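Local coordinates for protein Myo-inositol phosphohydrolase (Mitsuokella multacida, PDB 4WU3) that probably removes phosphate groups from inositol polyphosphates such as phytate, as a phosphatase related to the protein tyrosine phosphatases, at residues K224-Y229 with D257-A262. The protein carries 2 engineered substitutions. Numbering follows the deposited sequence.
Sequences KFLEFY and DILKNA
Leu259 slides its CD1 methyl over the phenol ring of Tyr229, a CH-pi contact in which CD1 stands 3.8 Å from the ring centroid and 4° off the ring normal. The same methyl meets the edge of the Phe225 ring, near its plane, with CD1 3.8 Å from Phe225 CE2. Phe225 and Tyr229, one turn apart on the helix, both hold CG anti to the backbone N (chi1 179° for Tyr229), which extends the rings toward Leu259. The other methyl of Leu259, CD2, meets CD2 of Leu226 at 4.1 Å. These residues join two helices of the N-terminal PTP-like phosphatase unit, helix 219-230 and helix 247-261, whose segment axes stay 13.2 Å apart at a 47° angle, bridged entirely by side chains. Phe252 meets Phe225 edge-to-face, and Leu226 touches Tyr310 of helix 291-313. On the solvent-facing side, Lys260 bends at its second torsion and passes the edge of the phenol, its CE 3.3 Å from Tyr229 OH, while its NZ hydrogen-bonds a glycerol, probably from the crystallisation liquor. Replacing Tyr229 by an alanine would probably deprive Leu259 CD1 of the ring face it packs on and leave the aliphatic part of Lys260 less confined.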
ATOM      1  N   LYS A 224     -12.177  18.718  -2.023  1.00 10.07           N
ATOM      2  CA  LYS A 224     -11.899  19.807  -2.930  1.00 11.24           C
ATOM      3  C   LYS A 224     -12.654  19.618  -4.240  1.00  9.82           C
ATOM      4  O   LYS A 224     -13.260  20.560  -4.749  1.00  9.67           O
ATOM      5  CB  LYS A 224     -10.396  19.919  -3.186  1.00 13.81           C
ATOM      6  CG  LYS A 224     -10.048  21.062  -4.112  1.00 17.42           C
ATOM      7  CD  LYS A 224      -8.560  21.148  -4.405  1.00 21.33           C
ATOM      8  CE  LYS A 224      -8.257  22.440  -5.156  1.00 23.33           C
ATOM      9  NZ  LYS A 224      -7.104  22.272  -6.077  1.00 26.36           N
ATOM     10  N   PHE A 225     -12.640  18.397  -4.771  1.00  8.32           N
ATOM     11  CA  PHE A 225     -13.400  18.092  -5.982  1.00  7.86           C
ATOM     12  C   PHE A 225     -14.900  18.341  -5.808  1.00  8.36           C
ATOM     13  O   PHE A 225     -15.535  18.935  -6.681  1.00  8.57           O
ATOM     14  CB  PHE A 225     -13.193  16.647  -6.424  1.00  7.23           C
ATOM     15  CG  PHE A 225     -14.095  16.246  -7.546  1.00  7.11           C
ATOM     16  CD1 PHE A 225     -13.837  16.674  -8.837  1.00  7.42           C
ATOM     17  CD2 PHE A 225     -15.220  15.474  -7.309  1.00  7.04           C
ATOM     18  CE1 PHE A 225     -14.678  16.319  -9.876  1.00  7.10           C
ATOM     19  CE2 PHE A 225     -16.064  15.118  -8.339  1.00  6.77           C
ATOM     20  CZ  PHE A 225     -15.790  15.535  -9.622  1.00  7.36           C
ATOM     21  N   LEU A 226     -15.459  17.875  -4.694  1.00  8.33           N
ATOM     22  CA  LEU A 226     -16.893  18.018  -4.411  1.00  9.46           C
ATOM     23  C   LEU A 226     -17.348  19.471  -4.299  1.00  9.78           C
ATOM     24  O   LEU A 226     -18.416  19.850  -4.800  1.00  9.42           O
ATOM     25  CB  LEU A 226     -17.262  17.264  -3.139  1.00  9.64           C
ATOM     26  CG  LEU A 226     -17.223  15.755  -3.331  1.00 10.44           C
ATOM     27  CD1 LEU A 226     -17.375  15.001  -2.016  1.00 11.04           C
ATOM     28  CD2 LEU A 226     -18.296  15.346  -4.324  1.00 11.18           C
ATOM     29  N   GLU A 227     -16.533  20.292  -3.663  1.00 11.23           N
ATOM     30  CA  GLU A 227     -16.842  21.711  -3.579  1.00 14.63           C
ATOM     31  C   GLU A 227     -16.766  22.376  -4.972  1.00 13.90           C
ATOM     32  O   GLU A 227     -17.577  23.245  -5.288  1.00 13.59           O
ATOM     33  CB  GLU A 227     -15.941  22.408  -2.558  1.00 16.81           C
ATOM     34  CG  GLU A 227     -16.202  21.954  -1.124  1.00 21.65           C
ATOM     35  CD  GLU A 227     -17.640  22.185  -0.631  1.00 26.16           C
ATOM     36  OE1 GLU A 227     -18.141  23.340  -0.712  1.00 25.11           O
ATOM     37  OE2 GLU A 227     -18.256  21.203  -0.120  1.00 23.44           O
ATOM     38  N   PHE A 228     -15.826  21.953  -5.813  1.00 12.22           N
ATOM     39  CA  PHE A 228     -15.822  22.372  -7.222  1.00 11.03           C
ATOM     40  C   PHE A 228     -17.068  21.867  -7.955  1.00 10.80           C
ATOM     41  O   PHE A 228     -17.722  22.595  -8.714  1.00 10.92           O
ATOM     42  CB  PHE A 228     -14.565  21.828  -7.897  1.00 12.14           C
ATOM     43  CG  PHE A 228     -14.643  21.739  -9.400  1.00 12.22           C
ATOM     44  CD1 PHE A 228     -14.503  22.873 -10.192  1.00 12.13           C
ATOM     45  CD2 PHE A 228     -14.793  20.508 -10.026  1.00 12.39           C
ATOM     46  CE1 PHE A 228     -14.549  22.779 -11.577  1.00 12.39           C
ATOM     47  CE2 PHE A 228     -14.820  20.408 -11.412  1.00 13.12           C
ATOM     48  CZ  PHE A 228     -14.704  21.548 -12.186  1.00 13.02           C
ATOM     49  N   TYR A 229     -17.392  20.602  -7.738  1.00 10.52           N
ATOM     50  CA  TYR A 229     -18.508  19.981  -8.426  1.00 10.81           C
ATOM     51  C   TYR A 229     -19.814  20.703  -8.126  1.00 11.75           C
ATOM     52  O   TYR A 229     -20.618  20.970  -9.023  1.00 13.28           O
ATOM     53  CB  TYR A 229     -18.617  18.513  -8.024  1.00 10.51           C
ATOM     54  CG  TYR A 229     -19.769  17.783  -8.674  1.00 11.13           C
ATOM     55  CD1 TYR A 229     -19.644  17.241  -9.948  1.00 11.75           C
ATOM     56  CD2 TYR A 229     -20.976  17.632  -8.018  1.00 10.78           C
ATOM     57  CE1 TYR A 229     -20.692  16.562 -10.540  1.00 12.39           C
ATOM     58  CE2 TYR A 229     -22.032  16.967  -8.609  1.00 11.87           C
ATOM     59  CZ  TYR A 229     -21.885  16.438  -9.869  1.00 12.89           C
ATOM     60  OH  TYR A 229     -22.932  15.758 -10.459  1.00 16.80           O
ATOM     61  N   ASP A 257     -20.116   9.142 -12.324  1.00  7.54           N
ATOM     62  CA  ASP A 257     -21.268   8.278 -12.579  1.00  7.87           C
ATOM     63  C   ASP A 257     -22.067   8.130 -11.279  1.00  8.55           C
ATOM     64  O   ASP A 257     -23.290   8.238 -11.269  1.00  7.90           O
ATOM     65  CB  ASP A 257     -20.775   6.922 -13.082  1.00  8.39           C
ATOM     66  CG  ASP A 257     -21.861   6.098 -13.756  1.00  9.85           C
ATOM     67  OD1 ASP A 257     -23.061   6.328 -13.501  1.00 12.17           O
ATOM     68  OD2 ASP A 257     -21.510   5.186 -14.533  1.00  9.96           O
ATOM     69  N   ILE A 258     -21.360   7.912 -10.174  1.00  8.36           N
ATOM     70  CA  ILE A 258     -21.994   7.762  -8.869  1.00  9.22           C
ATOM     71  C   ILE A 258     -22.755   9.025  -8.436  1.00  9.82           C
ATOM     72  O   ILE A 258     -23.879   8.952  -7.932  1.00 11.21           O
ATOM     73  CB  ILE A 258     -20.934   7.421  -7.803  1.00  9.46           C
ATOM     74  CG1 ILE A 258     -20.533   5.941  -7.909  1.00  9.22           C
ATOM     75  CG2 ILE A 258     -21.445   7.766  -6.416  1.00  9.91           C
ATOM     76  CD1 ILE A 258     -19.216   5.621  -7.236  1.00  8.94           C
ATOM     77  N   LEU A 259     -22.136  10.183  -8.625  1.00 10.21           N
ATOM     78  CA  LEU A 259     -22.775  11.463  -8.295  1.00 10.46           C
ATOM     79  C   LEU A 259     -24.056  11.700  -9.102  1.00 11.11           C
ATOM     80  O   LEU A 259     -24.992  12.336  -8.618  1.00 12.47           O
ATOM     81  CB  LEU A 259     -21.806  12.615  -8.532  1.00 10.00           C
ATOM     82  CG  LEU A 259     -20.739  12.817  -7.458  1.00  9.79           C
ATOM     83  CD1 LEU A 259     -19.622  13.715  -7.962  1.00  8.52           C
ATOM     84  CD2 LEU A 259     -21.373  13.385  -6.191  1.00 10.22           C
ATOM     85  N   LYS A 260     -24.097  11.191 -10.326  1.00 11.08           N
ATOM     86  CA  LYS A 260     -25.277  11.342 -11.165  1.00 12.27           C
ATOM     87  C   LYS A 260     -26.306  10.227 -10.958  1.00 11.45           C
ATOM     88  O   LYS A 260     -27.488  10.448 -11.134  1.00 11.09           O
ATOM     89  CB  LYS A 260     -24.884  11.355 -12.643  1.00 13.04           C
ATOM     90  CG  LYS A 260     -23.965  12.480 -13.050  1.00 13.98           C
ATOM     91  CD  LYS A 260     -24.667  13.813 -12.972  1.00 15.90           C
ATOM     92  CE  LYS A 260     -23.758  14.899 -13.517  1.00 18.42           C
ATOM     93  NZ  LYS A 260     -24.441  16.219 -13.619  1.00 21.55           N
ATOM     94  N   ASN A 261     -25.866   9.033 -10.589  1.00 11.69           N
ATOM     95  CA  ASN A 261     -26.720   7.873 -10.742  1.00 12.60           C
ATOM     96  C   ASN A 261     -26.773   6.908  -9.571  1.00 14.91           C
ATOM     97  O   ASN A 261     -27.440   5.882  -9.659  1.00 14.51           O
ATOM     98  CB  ASN A 261     -26.279   7.100 -11.981  1.00 13.32           C
ATOM     99  CG  ASN A 261     -26.389   7.920 -13.249  1.00 13.61           C
ATOM    100  OD1 ASN A 261     -27.434   8.502 -13.533  1.00 14.13           O
ATOM    101  ND2 ASN A 261     -25.310   7.963 -14.027  1.00 13.72           N
ATOM    102  N   ALA A 262     -26.077   7.201  -8.480  1.00 15.88           N
ATOM    103  CA  ALA A 262     -26.015   6.227  -7.399  1.00 17.44           C
ATOM    104  C   ALA A 262     -27.414   5.809  -6.962  1.00 18.86           C
ATOM    105  O   ALA A 262     -27.612   4.665  -6.564  1.00 18.85           O
ATOM    106  CB  ALA A 262     -25.228   6.768  -6.216  1.00 16.92           C
TER